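PDB 5Z69: DNA replication and repair protein RecF from Caldanaerobacter subterraneus subsp. tengcongensis, which binds ATP, probably binds single-stranded DNA, and serves as a recombination mediator in the RecFOR pathway of DNA repair. Local coordinates for residues A[17-22]-A[43-48]. Residues are numbered along the deposited sequence; the frame is centred on the assembly and turned at random.
Sequences NFRNLK and KSNLLE. With AGS (phosphothiophosphoric acid-adenylate ester), chain C.
R19 and E48 form a buried salt bridge where the turn between strands 9-16 and 24-27 meets the start of helix 43-55, beside the bound ATP analogue AGS. The guanidinium grips the carboxylate side-on with two nitrogens: R19 NE donates to E48 OE2 at 2.7 Å and R19 NH2 to E48 OE1 at 2.8 Å, each oxygen offering its syn lone pair and the two planes only 11° apart. A bend at chi2 (-79°) turns the R19 chain across the extended E48 side chain, while R19 NH1 donates to AGS N7 at 3.2 Å, the acceptor lying near the guanidinium plane. E48 is also held by S58 and R60, and R19 NH2 by S62. Nearer the ribose, N45 ND2 donates to N20 OD1 at 2.6 Å, approaching from above the carbonyl plane with the two amides 78° apart; the same nitrogen makes a weak bond to the ribose oxygen O4'. Apolar atoms fill in around these bonds: L21 CD1 meets N45 CB at 3.5 Å, L21 CD2 touches CA and CB of L46, and the F18 ring turns its edge to E48 CG. K43 N, in the Walker A P-loop, donates to AGS O1B at 2.8 Å, and N45 N, in the first turn of the helix beyond it, to AGS O1A at 2.9 Å. The two bonded pairs join the loop that touches adenine and ribose to the helix that holds the phosphates, consistent with both ends of the nucleotide being sensed together, and the second cation, R60, probably helps keep E48 ionised in this buried setting.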
loop_
_atom_site.group_PDB
_atom_site.type_symbol
_atom_site.label_atom_id
_atom_site.label_comp_id
_atom_site.label_asym_id
_atom_site.label_seq_id
_atom_site.Cartn_x
_atom_site.Cartn_y
_atom_site.Cartn_z
ATOM N N ASN A 17 -35.509 18.854 20.996
ATOM C CA ASN A 17 -34.855 17.723 21.688
ATOM C C ASN A 17 -33.554 17.284 21.032
ATOM O O ASN A 17 -33.195 16.094 21.068
ATOM C CB ASN A 17 -35.779 16.508 21.780
ATOM C CG ASN A 17 -36.991 16.757 22.659
ATOM O OD1 ASN A 17 -36.942 17.550 23.596
ATOM N ND2 ASN A 17 -38.085 16.077 22.356
ATOM N N PHE A 18 -32.846 18.219 20.411
ATOM C CA PHE A 18 -31.589 17.846 19.799
ATOM C C PHE A 18 -30.457 18.079 20.795
ATOM O O PHE A 18 -30.228 19.210 21.204
ATOM C CB PHE A 18 -31.339 18.617 18.496
ATOM C CG PHE A 18 -30.154 18.100 17.726
ATOM C CD1 PHE A 18 -30.309 17.096 16.779
ATOM C CD2 PHE A 18 -28.880 18.582 17.982
ATOM C CE1 PHE A 18 -29.223 16.609 16.067
ATOM C CE2 PHE A 18 -27.771 18.088 17.271
ATOM C CZ PHE A 18 -27.950 17.098 16.315
ATOM N N ARG A 19 -29.773 17.003 21.192
ATOM C CA ARG A 19 -28.686 17.087 22.171
ATOM C C ARG A 19 -29.112 17.907 23.410
ATOM O O ARG A 19 -30.188 17.690 23.954
ATOM C CB ARG A 19 -27.433 17.697 21.526
ATOM C CG ARG A 19 -26.780 16.842 20.426
ATOM C CD ARG A 19 -25.911 15.698 20.991
ATOM N NE ARG A 19 -25.011 15.175 19.972
ATOM C CZ ARG A 19 -24.119 14.199 20.175
ATOM N NH1 ARG A 19 -23.998 13.608 21.356
ATOM N NH2 ARG A 19 -23.343 13.801 19.189
ATOM N N ASN A 20 -28.288 18.867 23.822
ATOM C CA ASN A 20 -28.589 19.747 24.933
ATOM C C ASN A 20 -29.261 21.033 24.454
ATOM O O ASN A 20 -29.486 21.941 25.251
ATOM C CB ASN A 20 -27.299 20.091 25.707
ATOM C CG ASN A 20 -26.475 21.187 25.029
ATOM O OD1 ASN A 20 -26.328 21.209 23.799
ATOM N ND2 ASN A 20 -25.961 22.115 25.826
ATOM N N LEU A 21 -29.544 21.168 23.161
ATOM C CA LEU A 21 -30.112 22.445 22.664
ATOM C C LEU A 21 -31.570 22.594 23.111
ATOM O O LEU A 21 -32.324 21.596 23.054
ATOM C CB LEU A 21 -29.988 22.494 21.128
ATOM C CG LEU A 21 -28.717 23.031 20.461
ATOM C CD1 LEU A 21 -27.627 22.360 21.070
ATOM C CD2 LEU A 21 -28.668 22.696 18.984
ATOM N N LYS A 22 -31.960 23.772 23.576
ATOM C CA LYS A 22 -33.342 23.992 23.900
ATOM C C LYS A 22 -34.175 24.093 22.615
ATOM O O LYS A 22 -33.623 24.233 21.517
ATOM C CB LYS A 22 -33.488 25.238 24.754
ATOM C CG LYS A 22 -32.608 25.254 25.989
ATOM C CD LYS A 22 -33.095 24.224 26.986
ATOM C CE LYS A 22 -32.380 24.307 28.347
ATOM N NZ LYS A 22 -31.088 23.582 28.382
ATOM N N LYS A 43 -22.258 24.618 21.162
ATOM C CA LYS A 43 -21.724 25.110 19.893
ATOM C C LYS A 43 -21.606 24.005 18.854
ATOM O O LYS A 43 -22.059 24.156 17.724
ATOM C CB LYS A 43 -20.341 25.754 20.086
ATOM C CG LYS A 43 -20.322 26.997 20.938
ATOM C CD LYS A 43 -18.901 27.509 21.149
ATOM C CE LYS A 43 -18.117 26.595 22.082
ATOM N NZ LYS A 43 -16.892 27.272 22.589
ATOM N N SER A 44 -20.969 22.898 19.214
ATOM C CA SER A 44 -20.736 21.869 18.212
ATOM C C SER A 44 -22.025 21.093 17.947
ATOM O O SER A 44 -22.239 20.595 16.839
ATOM C CB SER A 44 -19.610 20.917 18.638
ATOM O OG SER A 44 -19.999 20.217 19.810
ATOM N N ASN A 45 -22.870 20.978 18.969
ATOM C CA ASN A 45 -24.175 20.370 18.770
ATOM C C ASN A 45 -24.982 21.115 17.674
ATOM O O ASN A 45 -25.655 20.500 16.861
ATOM C CB ASN A 45 -24.966 20.347 20.086
ATOM C CG ASN A 45 -24.313 19.465 21.152
ATOM O OD1 ASN A 45 -23.451 18.658 20.853
ATOM N ND2 ASN A 45 -24.730 19.636 22.404
ATOM N N LEU A 46 -24.892 22.438 17.648
ATOM C CA LEU A 46 -25.671 23.192 16.659
ATOM C C LEU A 46 -25.111 22.958 15.253
ATOM O O LEU A 46 -25.881 22.785 14.290
ATOM C CB LEU A 46 -25.697 24.676 17.008
ATOM C CG LEU A 46 -26.283 25.599 15.935
ATOM C CD1 LEU A 46 -27.747 25.291 15.638
ATOM C CD2 LEU A 46 -26.125 27.050 16.371
ATOM N N LEU A 47 -23.786 22.954 15.127
ATOM C CA LEU A 47 -23.154 22.603 13.854
ATOM C C LEU A 47 -23.509 21.184 13.434
ATOM O O LEU A 47 -23.764 20.915 12.246
ATOM C CB LEU A 47 -21.634 22.753 13.952
ATOM C CG LEU A 47 -21.054 24.039 13.345
ATOM C CD1 LEU A 47 -21.852 25.237 13.779
ATOM C CD2 LEU A 47 -19.615 24.231 13.719
ATOM N N GLU A 48 -23.564 20.278 14.408
ATOM C CA GLU A 48 -23.962 18.912 14.130
ATOM C C GLU A 48 -25.403 18.876 13.601
ATOM O O GLU A 48 -25.720 18.109 12.699
ATOM C CB GLU A 48 -23.829 18.049 15.390
ATOM C CG GLU A 48 -24.188 16.567 15.221
ATOM C CD GLU A 48 -23.970 15.768 16.524
ATOM O OE1 GLU A 48 -23.259 14.736 16.502
ATOM O OE2 GLU A 48 -24.501 16.183 17.567
HETATM P PG AGS C . -17.221 22.549 20.759
HETATM S S1G AGS C . -17.006 24.069 19.549
HETATM O O2G AGS C . -16.234 22.707 21.965
HETATM O O3G AGS C . -16.809 21.276 19.955
HETATM P PB AGS C . -19.200 22.706 22.772
HETATM O O1B AGS C . -20.116 23.880 22.884
HETATM O O2B AGS C . -17.936 22.891 23.629
HETATM O O3B AGS C . -18.723 22.441 21.254
HETATM P PA AGS C . -21.092 20.627 22.646
HETATM O O1A AGS C . -21.779 21.551 21.632
HETATM O O2A AGS C . -20.481 19.354 22.145
HETATM O O3A AGS C . -19.942 21.443 23.395
HETATM O "O5'" AGS C . -22.067 20.306 23.810
HETATM C "C5'" AGS C . -22.169 18.989 24.274
HETATM C "C4'" AGS C . -22.817 19.119 25.617
HETATM O "O4'" AGS C . -24.165 18.603 25.541
HETATM C "C3'" AGS C . -22.117 18.331 26.719
HETATM O "O3'" AGS C . -22.211 19.018 27.962
HETATM C "C2'" AGS C . -22.849 16.986 26.680
HETATM O "O2'" AGS C . -22.854 16.332 27.945
HETATM C "C1'" AGS C . -24.271 17.410 26.292
HETATM N N9 AGS C . -24.983 16.420 25.500
HETATM C C8 AGS C . -24.471 15.601 24.521
HETATM N N7 AGS C . -25.351 14.785 23.998
HETATM C C5 AGS C . -26.524 15.083 24.668
HETATM C C6 AGS C . -27.832 14.567 24.584
HETATM N N6 AGS C . -28.189 13.604 23.728
HETATM N N1 AGS C . -28.768 15.073 25.418
HETATM C C2 AGS C . -28.414 16.040 26.270
HETATM N N3 AGS C . -27.216 16.607 26.443
HETATM C C4 AGS C . -26.314 16.082 25.604
#